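Local coordinates for LPG0439 HIT-related domain-containing protein (Legionella pneumophila subsp. pneumophila, PDB 5L0L), which is of unknown function but probably belongs to the HIT-like superfamily of nucleotide-binding proteins, this chain being the HIT-related part of a larger, probably membrane-anchored protein, at residues Y49-R54 with A184-K189; A83-Q88 with L207-H212. All coordinates share one frame; numbering follows the deposited sequence.

Contact 1: residues Y49-R54 with A184-K189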
ATOM      1  N   TYR A  49     -15.645   2.145   2.903  1.00 12.39           N
ATOM      2  CA  TYR A  49     -15.440   1.622   4.253  1.00 12.35           C
ATOM      3  C   TYR A  49     -13.966   1.745   4.670  1.00 12.28           C
ATOM      4  O   TYR A  49     -13.383   0.794   5.170  1.00 12.35           O
ATOM      5  CB  TYR A  49     -15.930   0.154   4.359  1.00 12.57           C
ATOM      6  CG  TYR A  49     -17.304  -0.180   3.804  1.00 12.78           C
ATOM      7  CD1 TYR A  49     -18.353   0.753   3.789  1.00 12.74           C
ATOM      8  CD2 TYR A  49     -17.563  -1.435   3.301  1.00 13.15           C
ATOM      9  CE1 TYR A  49     -19.597   0.418   3.281  1.00 12.99           C
ATOM     10  CE2 TYR A  49     -18.821  -1.801   2.840  1.00 13.46           C
ATOM     11  CZ  TYR A  49     -19.833  -0.880   2.817  1.00 13.36           C
ATOM     12  OH  TYR A  49     -21.045  -1.212   2.313  1.00 13.71           O
ATOM     13  N   ARG A  50     -13.355   2.917   4.426  1.00 12.24           N
ATOM     14  CA  ARG A  50     -11.935   3.115   4.723  1.00 12.28           C
ATOM     15  C   ARG A  50     -11.587   2.733   6.155  1.00 12.28           C
ATOM     16  O   ARG A  50     -12.306   3.148   7.100  1.00 12.31           O
ATOM     17  CB  ARG A  50     -11.545   4.575   4.539  1.00 12.39           C
ATOM     18  CG  ARG A  50     -11.222   5.005   3.147  1.00 12.54           C
ATOM     19  CD  ARG A  50     -11.003   6.523   3.116  1.00 12.79           C
ATOM     20  NE  ARG A  50      -9.718   6.899   3.681  1.00 13.00           N
ATOM     21  CZ  ARG A  50      -9.129   8.094   3.503  1.00 13.42           C
ATOM     22  NH1 ARG A  50      -9.748   9.085   2.863  1.00 13.66           N
ATOM     23  NH2 ARG A  50      -7.912   8.296   4.001  1.00 13.68           N
ATOM     24  N   ILE A  51     -10.480   2.006   6.317  1.00 12.36           N
ATOM     25  CA  ILE A  51      -9.850   1.808   7.619  1.00 12.52           C
ATOM     26  C   ILE A  51      -8.462   2.442   7.646  1.00 12.81           C
ATOM     27  O   ILE A  51      -7.864   2.718   6.603  1.00 12.83           O
ATOM     28  CB  ILE A  51      -9.738   0.325   8.013  1.00 12.57           C
ATOM     29  CG1 ILE A  51      -8.887  -0.438   7.005  1.00 12.66           C
ATOM     30  CG2 ILE A  51     -11.133  -0.267   8.218  1.00 12.58           C
ATOM     31  CD1 ILE A  51      -8.514  -1.837   7.436  1.00 12.91           C
ATOM     32  N   ILE A  52      -7.987   2.703   8.854  1.00 13.22           N
ATOM     33  CA  ILE A  52      -6.588   3.095   9.099  1.00 13.69           C
ATOM     34  C   ILE A  52      -5.972   1.989   9.954  1.00 14.02           C
ATOM     35  O   ILE A  52      -6.551   1.570  10.962  1.00 14.05           O
ATOM     36  CB  ILE A  52      -6.499   4.416   9.854  1.00 14.01           C
ATOM     37  CG1 ILE A  52      -7.238   5.531   9.094  1.00 14.06           C
ATOM     38  CG2 ILE A  52      -5.032   4.813  10.102  1.00 14.39           C
ATOM     39  CD1 ILE A  52      -7.501   6.771   9.934  1.00 14.49           C
ATOM     40  N   ILE A  53      -4.814   1.508   9.532  1.00 14.46           N
ATOM     41  CA  ILE A  53      -4.039   0.545  10.273  1.00 14.98           C
ATOM     42  C   ILE A  53      -2.826   1.324  10.732  1.00 15.76           C
ATOM     43  O   ILE A  53      -2.108   1.900   9.888  1.00 15.67           O
ATOM     44  CB  ILE A  53      -3.598  -0.628   9.384  1.00 15.03           C
ATOM     45  CG1 ILE A  53      -4.830  -1.304   8.781  1.00 14.86           C
ATOM     46  CG2 ILE A  53      -2.719  -1.602  10.197  1.00 15.38           C
ATOM     47  CD1 ILE A  53      -4.514  -2.475   7.869  1.00 15.08           C
ATOM     48  N   ARG A  54      -2.634   1.379  12.057  1.00 16.64           N
ATOM     49  CA  ARG A  54      -1.646   2.247  12.659  1.00 17.62           C
ATOM     50  C   ARG A  54      -0.769   1.514  13.671  1.00 18.17           C
ATOM     51  O   ARG A  54      -1.252   0.719  14.478  1.00 17.95           O
ATOM     52  CB  ARG A  54      -2.338   3.462  13.296  1.00 18.41           C
ATOM     53  CG  ARG A  54      -1.442   4.364  14.143  1.00 19.59           C
ATOM     54  CD  ARG A  54      -1.461   3.927  15.577  1.00 20.61           C
ATOM     55  NE  ARG A  54      -0.738   4.843  16.479  1.00 22.01           N
ATOM     56  CZ  ARG A  54      -1.286   5.855  17.167  1.00 23.02           C
ATOM     57  NH1 ARG A  54      -2.586   6.154  17.092  1.00 23.33           N
ATOM     58  NH2 ARG A  54      -0.509   6.572  17.953  1.00 24.21           N
ATOM     59  N   ALA A 184     -19.708  -3.031  13.464  1.00 15.04           N
ATOM     60  CA  ALA A 184     -20.149  -4.357  13.909  1.00 15.45           C
ATOM     61  C   ALA A 184     -19.808  -5.424  12.868  1.00 15.35           C
ATOM     62  O   ALA A 184     -19.355  -6.519  13.235  1.00 15.57           O
ATOM     63  CB  ALA A 184     -21.655  -4.332  14.204  1.00 15.81           C
HETATM   64  N   MSE A 185     -20.004  -5.130  11.577  1.00 15.19           N
HETATM   65  CA  MSE A 185     -19.726  -6.134  10.544  1.00 15.37           C
HETATM   66  C   MSE A 185     -18.247  -6.358  10.352  1.00 14.98           C
HETATM   67  O   MSE A 185     -17.828  -7.497  10.139  1.00 15.06           O
HETATM   68  CB  MSE A 185     -20.432  -5.788   9.236  1.00 15.90           C
HETATM   69  CG  MSE A 185     -20.415  -6.907   8.212  1.00 16.74           C
HETATM   70 SE   MSE A 185     -21.280  -8.558   8.857  0.75 18.27          SE
HETATM   71  CE  MSE A 185     -23.098  -8.125   8.621  1.00 19.03           C
ATOM     72  N   PHE A 186     -17.436  -5.289  10.408  1.00 14.53           N
ATOM     73  CA  PHE A 186     -15.976  -5.472  10.336  1.00 14.39           C
ATOM     74  C   PHE A 186     -15.486  -6.358  11.486  1.00 14.49           C
ATOM     75  O   PHE A 186     -14.694  -7.277  11.264  1.00 14.45           O
ATOM     76  CB  PHE A 186     -15.224  -4.154  10.304  1.00 14.25           C
ATOM     77  CG  PHE A 186     -14.948  -3.654   8.903  1.00 14.23           C
ATOM     78  CD1 PHE A 186     -15.975  -3.166   8.121  1.00 14.23           C
ATOM     79  CD2 PHE A 186     -13.668  -3.686   8.367  1.00 14.42           C
ATOM     80  CE1 PHE A 186     -15.746  -2.715   6.821  1.00 14.43           C
ATOM     81  CE2 PHE A 186     -13.426  -3.217   7.068  1.00 14.71           C
ATOM     82  CZ  PHE A 186     -14.466  -2.727   6.300  1.00 14.71           C
ATOM     83  N   LYS A 187     -15.985  -6.096  12.696  1.00 14.71           N
ATOM     84  CA  LYS A 187     -15.598  -6.921  13.857  1.00 15.12           C
ATOM     85  C   LYS A 187     -15.981  -8.394  13.672  1.00 15.33           C
ATOM     86  O   LYS A 187     -15.171  -9.280  13.899  1.00 15.39           O
ATOM     87  CB  LYS A 187     -16.218  -6.386  15.143  1.00 15.58           C
ATOM     88  CG  LYS A 187     -15.623  -5.089  15.621  1.00 15.83           C
ATOM     89  CD  LYS A 187     -16.370  -4.553  16.810  1.00 16.47           C
ATOM     90  CE  LYS A 187     -15.865  -3.182  17.241  1.00 16.86           C
ATOM     91  NZ  LYS A 187     -16.652  -2.633  18.377  1.00 17.67           N
ATOM     92  N   LEU A 188     -17.203  -8.636  13.229  1.00 15.50           N
ATOM     93  CA  LEU A 188     -17.674  -9.988  13.015  1.00 16.04           C
ATOM     94  C   LEU A 188     -16.885 -10.714  11.932  1.00 16.27           C
ATOM     95  O   LEU A 188     -16.465 -11.861  12.136  1.00 16.32           O
ATOM     96  CB  LEU A 188     -19.173 -10.021  12.722  1.00 16.29           C
ATOM     97  CG  LEU A 188     -19.754 -11.425  12.505  1.00 16.92           C
ATOM     98  CD1 LEU A 188     -19.525 -12.306  13.717  1.00 17.38           C
ATOM     99  CD2 LEU A 188     -21.240 -11.332  12.177  1.00 17.37           C
ATOM    100  N   LYS A 189     -16.669 -10.060  10.786  1.00 16.40           N
ATOM    101  CA  LYS A 189     -15.949 -10.713   9.705  1.00 17.15           C
ATOM    102  C   LYS A 189     -14.500 -11.005  10.129  1.00 16.82           C
ATOM    103  O   LYS A 189     -13.964 -12.051   9.803  1.00 16.89           O
ATOM    104  CB  LYS A 189     -15.994  -9.893   8.406  1.00 17.92           C
ATOM    105  CG  LYS A 189     -17.372  -9.791   7.758  1.00 19.16           C
ATOM    106  CD  LYS A 189     -17.976 -11.126   7.446  1.00 21.02           C
ATOM    107  CE  LYS A 189     -19.270 -11.073   6.634  1.00 22.55           C
ATOM    108  NZ  LYS A 189     -19.844 -12.452   6.745  1.00 24.09           N
TER
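The nearest pair of CA atoms, those of Tyr49 and Phe186, is 9.4 Å apart, so the entry into strand 51-58 and the middle of helix 176-194 meet mainly through side chains. The ring of Phe186 spans the distance, and its far rim does the touching. Tyr49 CB lies 3.8 Å from both CZ and CE1 of Phe186, CZ lies 3.9 Å from the backbone O of Tyr49, and CE2 lies 3.9 Å from Ile51 CG2. Tyr49 CB and Ile51 CG2 both meet the ring obliquely. In Ile51, CG1 sits between the backbone N and the carbonyl carbon (chi1 61°), which leaves CG2 as the branch presented to the phenylalanine. Tyr49 starts toward the helix, but with CG anti to the carbonyl carbon (chi1 -48°) its ring leads away, with CD2 still 4.2 Å from Phe186 CE1. The burial is modest, 130 Å² over both sides, but all three residues are buried. The phenol is held elsewhere, its OH hydrogen-bonded to Val145 O and Ile142 N. Tyr90 of helix 73-92 is a further neighbour: its OH bonds to Tyr49 O, and its ring packs edge-to-face with Phe186. Phe186 also touches Val89 of that helix, while Ile51 is hydrogen-bonded through its backbone to Met131 of strand 128-134, so the contact lies where helices 73-92 and 176-194 come together on the six-stranded antiparallel sheet.

Contact 2: residues A83-Q88 with L207-H212; sequences ASLMTQ and LKVTIH
Leu85, on helix 73-92, packs against Leu207 and Val209 of strand 207-211, the outermost strand of the sheet within this chain, in a small, wholly apolar helix-on-sheet contact. Its burial of 109 Å² and a closest CA separation of 8.9 Å, between Leu85 and Leu207, fit a contact made by side chains rather than by close backbones. Leu85 CD2 is the shared atom: it lies 3.9 Å from Val209 CG2 and 4.0 Å from Leu207 CD1. Leu85 and Val209 reach toward each other tip to tip, but Leu85 and Leu207 run past one another in opposite senses, which also brings Leu207 CD1 to 4.0 Å from Leu85 CB. The leucine gets there with CG turned opposite the backbone N (chi1 169°), which carries CD2 to the strand. Two residues apart on the strand, Leu207 and Val209 both point at the helix, while Lys208 between them points away. On the helix, Thr87 OG1 hydrogen-bonds back to Ser84 O (2.6 Å) and accepts a hydrogen bond from Gln88 NE2 (2.9 Å, 156° at the hydrogen). Leu85 also touches Ile29 of strand 25-31 and Tyr193 of helix 176-194; in the second subunit, Asn80 packs on Ala83 and Ser84, Gln76 on Thr87 and Val73 on Gln88. The arrangement is an alpha/beta layer, a helix laid over an antiparallel sheet by aliphatic strand residues, consistent with the HIT-like family.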
ATOM      1  N   ALA A  83      -1.935  -5.475   7.482  1.00 16.41           N
ATOM      2  CA  ALA A  83      -2.601  -5.183   6.211  1.00 15.96           C
ATOM      3  C   ALA A  83      -3.004  -6.459   5.454  1.00 16.11           C
ATOM      4  O   ALA A  83      -4.145  -6.580   5.003  1.00 15.83           O
ATOM      5  CB  ALA A  83      -1.768  -4.229   5.348  1.00 15.80           C
ATOM      6  N   SER A  84      -2.099  -7.429   5.345  1.00 16.40           N
ATOM      7  CA  SER A  84      -2.410  -8.695   4.663  1.00 16.65           C
ATOM      8  C   SER A  84      -3.622  -9.385   5.285  1.00 16.61           C
ATOM      9  O   SER A  84      -4.506  -9.868   4.559  1.00 16.65           O
ATOM     10  CB  SER A  84      -1.203  -9.628   4.698  1.00 17.18           C
ATOM     11  OG  SER A  84      -0.112  -9.036   4.003  1.00 17.49           O
ATOM     12  N   LEU A  85      -3.676  -9.402   6.614  1.00 16.66           N
ATOM     13  CA  LEU A  85      -4.836  -9.949   7.355  1.00 16.77           C
ATOM     14  C   LEU A  85      -6.124  -9.192   6.979  1.00 16.39           C
ATOM     15  O   LEU A  85      -7.117  -9.788   6.587  1.00 16.24           O
ATOM     16  CB  LEU A  85      -4.601  -9.852   8.872  1.00 17.01           C
ATOM     17  CG  LEU A  85      -5.806 -10.125   9.781  1.00 17.24           C
ATOM     18  CD1 LEU A  85      -6.347 -11.500   9.517  1.00 17.68           C
ATOM     19  CD2 LEU A  85      -5.445  -9.960  11.259  1.00 17.60           C
HETATM   20  N   MSE A  86      -6.080  -7.862   7.083  1.00 16.05           N
HETATM   21  CA  MSE A  86      -7.280  -7.063   6.840  1.00 15.80           C
HETATM   22  C   MSE A  86      -7.780  -7.147   5.427  1.00 15.69           C
HETATM   23  O   MSE A  86      -8.979  -6.984   5.205  1.00 15.44           O
HETATM   24  CB  MSE A  86      -7.136  -5.601   7.265  1.00 15.69           C
HETATM   25  CG  MSE A  86      -6.896  -5.405   8.749  1.00 16.02           C
HETATM   26 SE   MSE A  86      -8.275  -6.244   9.883  1.00 16.83          SE
HETATM   27  CE  MSE A  86      -9.837  -5.378   9.115  1.00 16.43           C
ATOM     28  N   THR A  87      -6.903  -7.385   4.436  1.00 15.68           N
ATOM     29  CA  THR A  87      -7.405  -7.579   3.073  1.00 15.89           C
ATOM     30  C   THR A  87      -8.498  -8.669   2.963  1.00 16.39           C
ATOM     31  O   THR A  87      -9.406  -8.557   2.133  1.00 16.18           O
ATOM     32  CB  THR A  87      -6.319  -7.930   2.039  1.00 15.97           C
ATOM     33  OG1 THR A  87      -5.752  -9.216   2.341  1.00 16.36           O
ATOM     34  CG2 THR A  87      -5.222  -6.832   1.968  1.00 15.75           C
ATOM     35  N   GLN A  88      -8.419  -9.687   3.829  1.00 16.90           N
ATOM     36  CA  GLN A  88      -9.377 -10.785   3.788  1.00 17.50           C
ATOM     37  C   GLN A  88     -10.775 -10.385   4.252  1.00 17.40           C
ATOM     38  O   GLN A  88     -11.758 -10.986   3.804  1.00 17.58           O
ATOM     39  CB  GLN A  88      -8.835 -12.000   4.547  1.00 18.36           C
ATOM     40  CG  GLN A  88      -7.472 -12.472   3.987  1.00 18.93           C
ATOM     41  CD  GLN A  88      -7.501 -12.726   2.495  1.00 19.48           C
ATOM     42  OE1 GLN A  88      -8.145 -13.681   2.026  1.00 20.44           O
ATOM     43  NE2 GLN A  88      -6.853 -11.848   1.720  1.00 19.61           N
ATOM     44  N   LEU A 207       0.188 -13.503  14.598  1.00 32.35           N
ATOM     45  CA  LEU A 207      -0.756 -12.399  14.825  1.00 31.22           C
ATOM     46  C   LEU A 207      -1.763 -12.767  15.904  1.00 30.82           C
ATOM     47  O   LEU A 207      -2.408 -13.799  15.786  1.00 31.49           O
ATOM     48  CB  LEU A 207      -1.529 -12.084  13.547  1.00 31.03           C
ATOM     49  CG  LEU A 207      -0.730 -11.643  12.327  1.00 32.31           C
ATOM     50  CD1 LEU A 207      -1.626 -11.140  11.215  1.00 32.35           C
ATOM     51  CD2 LEU A 207       0.211 -10.540  12.748  1.00 33.70           C
ATOM     52  N   LYS A 208      -1.887 -11.928  16.923  1.00 30.25           N
ATOM     53  CA  LYS A 208      -2.941 -12.050  17.933  1.00 30.92           C
ATOM     54  C   LYS A 208      -3.878 -10.852  17.815  1.00 27.46           C
ATOM     55  O   LYS A 208      -3.450  -9.697  17.912  1.00 26.28           O
ATOM     56  CB  LYS A 208      -2.344 -12.138  19.328  1.00 35.09           C
ATOM     57  CG  LYS A 208      -1.718 -13.518  19.553  1.00 39.95           C
ATOM     58  CD  LYS A 208      -0.808 -13.605  20.777  1.00 44.93           C
ATOM     59  CE  LYS A 208      -0.193 -15.001  20.874  1.00 48.56           C
ATOM     60  NZ  LYS A 208       1.087 -15.025  21.647  1.00 52.75           N
ATOM     61  N   VAL A 209      -5.150 -11.156  17.624  1.00 25.61           N
ATOM     62  CA  VAL A 209      -6.176 -10.167  17.375  1.00 24.23           C
ATOM     63  C   VAL A 209      -7.073 -10.060  18.611  1.00 24.48           C
ATOM     64  O   VAL A 209      -7.558 -11.083  19.095  1.00 24.72           O
ATOM     65  CB  VAL A 209      -7.040 -10.627  16.186  1.00 24.17           C
ATOM     66  CG1 VAL A 209      -8.171  -9.647  15.932  1.00 23.97           C
ATOM     67  CG2 VAL A 209      -6.189 -10.840  14.947  1.00 24.21           C
ATOM     68  N   THR A 210      -7.271  -8.841  19.112  1.00 24.01           N
ATOM     69  CA  THR A 210      -8.251  -8.554  20.148  1.00 24.60           C
ATOM     70  C   THR A 210      -9.279  -7.526  19.613  1.00 23.43           C
ATOM     71  O   THR A 210      -8.950  -6.343  19.420  1.00 22.57           O
ATOM     72  CB  THR A 210      -7.575  -7.986  21.414  1.00 26.46           C
ATOM     73  OG1 THR A 210      -6.577  -8.907  21.859  1.00 28.32           O
ATOM     74  CG2 THR A 210      -8.586  -7.789  22.549  1.00 27.89           C
ATOM     75  N   ILE A 211     -10.519  -7.971  19.430  1.00 22.97           N
ATOM     76  CA  ILE A 211     -11.608  -7.106  18.972  1.00 22.98           C
ATOM     77  C   ILE A 211     -11.891  -6.081  20.059  1.00 23.50           C
ATOM     78  O   ILE A 211     -11.914  -6.429  21.233  1.00 23.28           O
ATOM     79  CB  ILE A 211     -12.903  -7.891  18.720  1.00 23.96           C
ATOM     80  CG1 ILE A 211     -12.724  -8.945  17.629  1.00 24.82           C
ATOM     81  CG2 ILE A 211     -14.070  -6.944  18.401  1.00 23.71           C
ATOM     82  CD1 ILE A 211     -12.366  -8.443  16.259  1.00 24.82           C
ATOM     83  N   HIS A 212     -12.092  -4.828  19.683  1.00 23.49           N
ATOM     84  CA  HIS A 212     -12.413  -3.762  20.625  1.00 25.79           C
ATOM     85  C   HIS A 212     -13.884  -3.839  21.058  1.00 27.93           C
ATOM     86  O   HIS A 212     -14.759  -3.727  20.229  1.00 27.39           O
ATOM     87  CB  HIS A 212     -12.172  -2.398  19.984  1.00 25.79           C
ATOM     88  CG  HIS A 212     -12.498  -1.239  20.877  1.00 27.13           C
ATOM     89  ND1 HIS A 212     -11.603  -0.742  21.796  1.00 29.28           N
ATOM     90  CD2 HIS A 212     -13.603  -0.465  20.980  1.00 27.14           C
ATOM     91  CE1 HIS A 212     -12.136   0.293  22.423  1.00 29.75           C
ATOM     92  NE2 HIS A 212     -13.358   0.471  21.955  1.00 29.26           N
TER

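The centres of the two contacts are about 9 Å apart, on the same side of the chain's centre, and together they place helices 73-92 and 176-194 against one antiparallel sheet: contact 1 reaches its inner strand 51-58, contact 2 its outermost strand within this chain, 207-211. They touch directly at two places. Ile53 CD1 packs 3.7 Å from Ala83 CA and 3.9 Å from Met86 CG, joining strand 51-58 to the helix that follows it. At the other place, Lys187 NZ lies 2.9 Å from His212 O, a probable hydrogen bond, while Lys187 CD packs 3.7 Å from Ile211 CG2. Along the chain the segments alternate, so the two contacts cross in sequence order.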